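Local coordinates for protein histidine phosphotransferase (Caulobacter crescentus, PDB 2OOC) that probably relays phosphoryl groups as a histidine phosphotransfer (Hpt) protein of two-component signalling and is an essential regulator of stalk biogenesis, at residues V11-L16 with A100-E105. Sequence-based numbering, arbitrary orientation. Where two conformers were deposited one is given.
Sequences VDFAYL and AAYAHE
Phe13 and Tyr102 bring the short N-terminal helix 13-19 against the long C-terminal helix 85-111, their CA atoms being the closest such pair across the two segments, 8.6 Å apart. The chain enters at Val11 in extended form and turns into its helix at Asp12, the N-cap residue, whose OD1 accepts weak capping bonds from the backbone N of Ala14 and of Tyr15. Segment 100-105 is regular helix throughout.

From the first turn of one helix and the flank of the other, Phe13 and Tyr102 reach across and slide past each other in opposite directions, forming an offset stack with centroids 4.2 Å apart and planes inclined at 21°. With CG anti to the backbone N (chi1 -178°), the Tyr102 side chain extends toward helix 13-19 and sets its CD2 over the centre of the Phe13 ring, 3.4 Å from Phe13 CD1. The methylene of Tyr102 continues the overlap: its CB makes a CH-pi contact with the same face, 3.6 Å from Phe13 CZ. In return, Phe13 CB lies 3.7 Å from Tyr102 CE2. On the opposite face of the phenylalanine, nearer the rim, lies Val11 CG1, so the ring is sandwiched between a methyl group and an aromatic ring.

Replacing Phe13 with alanine would probably open a gap between Val11 and Tyr102 and strip the tyrosine of its stacking partner. The hydroxyl of Tyr102 hydrogen-bonds to Glu17 OE2, a second link to helix 13-19, while the side chain of Tyr102 also touches Phe24 and Val27 of helix 24-41. With no hydrogen bond between the two segments themselves, their direct contact rests on dispersion and CH-pi packing of the two aromatic side chains, helping to dock the short N-terminal helix on the helical bundle usual for Hpt domains, with Tyr102 supplying both an apolar face and a polar end.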
loop_
_atom_site.group_PDB
_atom_site.type_symbol
_atom_site.label_atom_id
_atom_site.label_comp_id
_atom_site.label_asym_id
_atom_site.label_seq_id
_atom_site.Cartn_x
_atom_site.Cartn_y
_atom_site.Cartn_z
ATOM N N VAL A 11 2.054 -4.630 6.301
ATOM C CA VAL A 11 0.997 -3.685 6.692
ATOM C C VAL A 11 0.626 -3.857 8.150
ATOM O O VAL A 11 0.400 -4.958 8.602
ATOM C CB VAL A 11 -0.207 -3.847 5.807
ATOM C CG1 VAL A 11 -1.311 -2.868 6.125
ATOM C CG2 VAL A 11 0.190 -3.639 4.353
ATOM N N ASP A 12 0.571 -2.730 8.867
ATOM C CA ASP A 12 0.171 -2.730 10.254
ATOM C C ASP A 12 -1.315 -2.671 10.315
ATOM O O ASP A 12 -1.900 -1.555 10.272
ATOM C CB ASP A 12 0.772 -1.479 10.941
ATOM C CG ASP A 12 0.684 -1.560 12.419
ATOM O OD1 ASP A 12 -0.275 -2.217 12.901
ATOM O OD2 ASP A 12 1.563 -0.942 13.073
ATOM N N PHE A 13 -1.998 -3.818 10.374
ATOM C CA PHE A 13 -3.433 -3.789 10.262
ATOM C C PHE A 13 -4.094 -3.212 11.517
ATOM O O PHE A 13 -5.234 -2.740 11.493
ATOM C CB PHE A 13 -4.013 -5.179 9.868
ATOM C CG PHE A 13 -3.758 -5.529 8.438
ATOM C CD1 PHE A 13 -4.415 -4.874 7.422
ATOM C CD2 PHE A 13 -2.847 -6.465 8.122
ATOM C CE1 PHE A 13 -4.149 -5.209 6.061
ATOM C CE2 PHE A 13 -2.597 -6.768 6.798
ATOM C CZ PHE A 13 -3.225 -6.158 5.789
ATOM N N ALA A 14 -3.343 -3.205 12.636
ATOM C CA ALA A 14 -3.860 -2.541 13.842
ATOM C C ALA A 14 -4.074 -1.041 13.585
ATOM O O ALA A 14 -5.062 -0.424 14.033
ATOM C CB ALA A 14 -2.907 -2.753 14.966
ATOM N N TYR A 15 -3.140 -0.431 12.860
ATOM C CA TYR A 15 -3.244 0.985 12.489
ATOM C C TYR A 15 -4.483 1.248 11.665
ATOM O O TYR A 15 -5.302 2.119 11.953
ATOM C CB TYR A 15 -1.967 1.441 11.764
ATOM C CG TYR A 15 -1.984 2.896 11.381
ATOM C CD1 TYR A 15 -2.622 3.306 10.210
ATOM C CD2 TYR A 15 -1.414 3.871 12.195
ATOM C CE1 TYR A 15 -2.707 4.639 9.884
ATOM C CE2 TYR A 15 -1.482 5.215 11.864
ATOM C CZ TYR A 15 -2.133 5.569 10.693
ATOM O OH TYR A 15 -2.124 6.904 10.403
ATOM N N LEU A 16 -4.668 0.394 10.657
ATOM C CA LEU A 16 -5.837 0.565 9.800
ATOM C C LEU A 16 -7.161 0.326 10.549
ATOM O O LEU A 16 -8.120 1.092 10.435
ATOM C CB LEU A 16 -5.735 -0.382 8.613
ATOM C CG LEU A 16 -6.852 -0.106 7.601
ATOM C CD1 LEU A 16 -7.001 1.392 7.252
ATOM C CD2 LEU A 16 -6.546 -0.960 6.398
ATOM N N ALA A 100 -4.377 -8.127 0.165
ATOM C CA ALA A 100 -5.222 -9.117 -0.482
ATOM C C ALA A 100 -5.545 -10.292 0.441
ATOM O O ALA A 100 -6.649 -10.840 0.527
ATOM C CB ALA A 100 -4.603 -9.617 -1.795
ATOM N N ALA A 101 -4.548 -10.712 1.202
ATOM C CA ALA A 101 -4.701 -11.804 2.139
ATOM C C ALA A 101 -5.636 -11.482 3.315
ATOM O O ALA A 101 -6.381 -12.329 3.802
ATOM C CB ALA A 101 -3.308 -12.276 2.662
ATOM N N TYR A 102 -5.581 -10.220 3.779
ATOM C CA TYR A 102 -6.451 -9.759 4.843
ATOM C C TYR A 102 -7.890 -9.769 4.358
ATOM O O TYR A 102 -8.757 -10.241 5.084
ATOM C CB TYR A 102 -6.055 -8.376 5.256
ATOM C CG TYR A 102 -6.835 -7.757 6.411
ATOM C CD1 TYR A 102 -8.053 -7.171 6.186
ATOM C CD2 TYR A 102 -6.318 -7.733 7.686
ATOM C CE1 TYR A 102 -8.748 -6.555 7.201
ATOM C CE2 TYR A 102 -7.006 -7.104 8.725
ATOM C CZ TYR A 102 -8.219 -6.532 8.460
ATOM O OH TYR A 102 -8.954 -5.907 9.448
ATOM N N ALA A 103 -8.117 -9.300 3.146
ATOM C CA ALA A 103 -9.464 -9.346 2.546
ATOM C C ALA A 103 -9.962 -10.787 2.426
ATOM O O ALA A 103 -11.103 -11.135 2.751
ATOM C CB ALA A 103 -9.470 -8.649 1.209
ATOM N N HIS A 104 -9.079 -11.703 2.009
ATOM C CA HIS A 104 -9.430 -13.088 1.941
ATOM C C HIS A 104 -9.812 -13.729 3.266
ATOM O O HIS A 104 -10.751 -14.498 3.364
ATOM C CB HIS A 104 -8.229 -13.844 1.305
ATOM C CG HIS A 104 -8.548 -15.217 0.846
ATOM N ND1 HIS A 104 -7.635 -16.251 0.896
ATOM C CD2 HIS A 104 -9.670 -15.749 0.274
ATOM C CE1 HIS A 104 -8.166 -17.346 0.393
ATOM N NE2 HIS A 104 -9.390 -17.065 -0.021
ATOM N N GLU A 105 -9.022 -13.425 4.282
ATOM C CA GLU A 105 -9.262 -13.869 5.632
ATOM C C GLU A 105 -10.626 -13.414 6.144
ATOM O O GLU A 105 -11.296 -14.183 6.833
ATOM C CB GLU A 105 -8.163 -13.333 6.547
ATOM C CG GLU A 105 -6.929 -14.205 6.501
ATOM C CD GLU A 105 -5.670 -13.507 7.021
ATOM O OE1 GLU A 105 -5.774 -12.507 7.773
ATOM O OE2 GLU A 105 -4.560 -13.975 6.657
#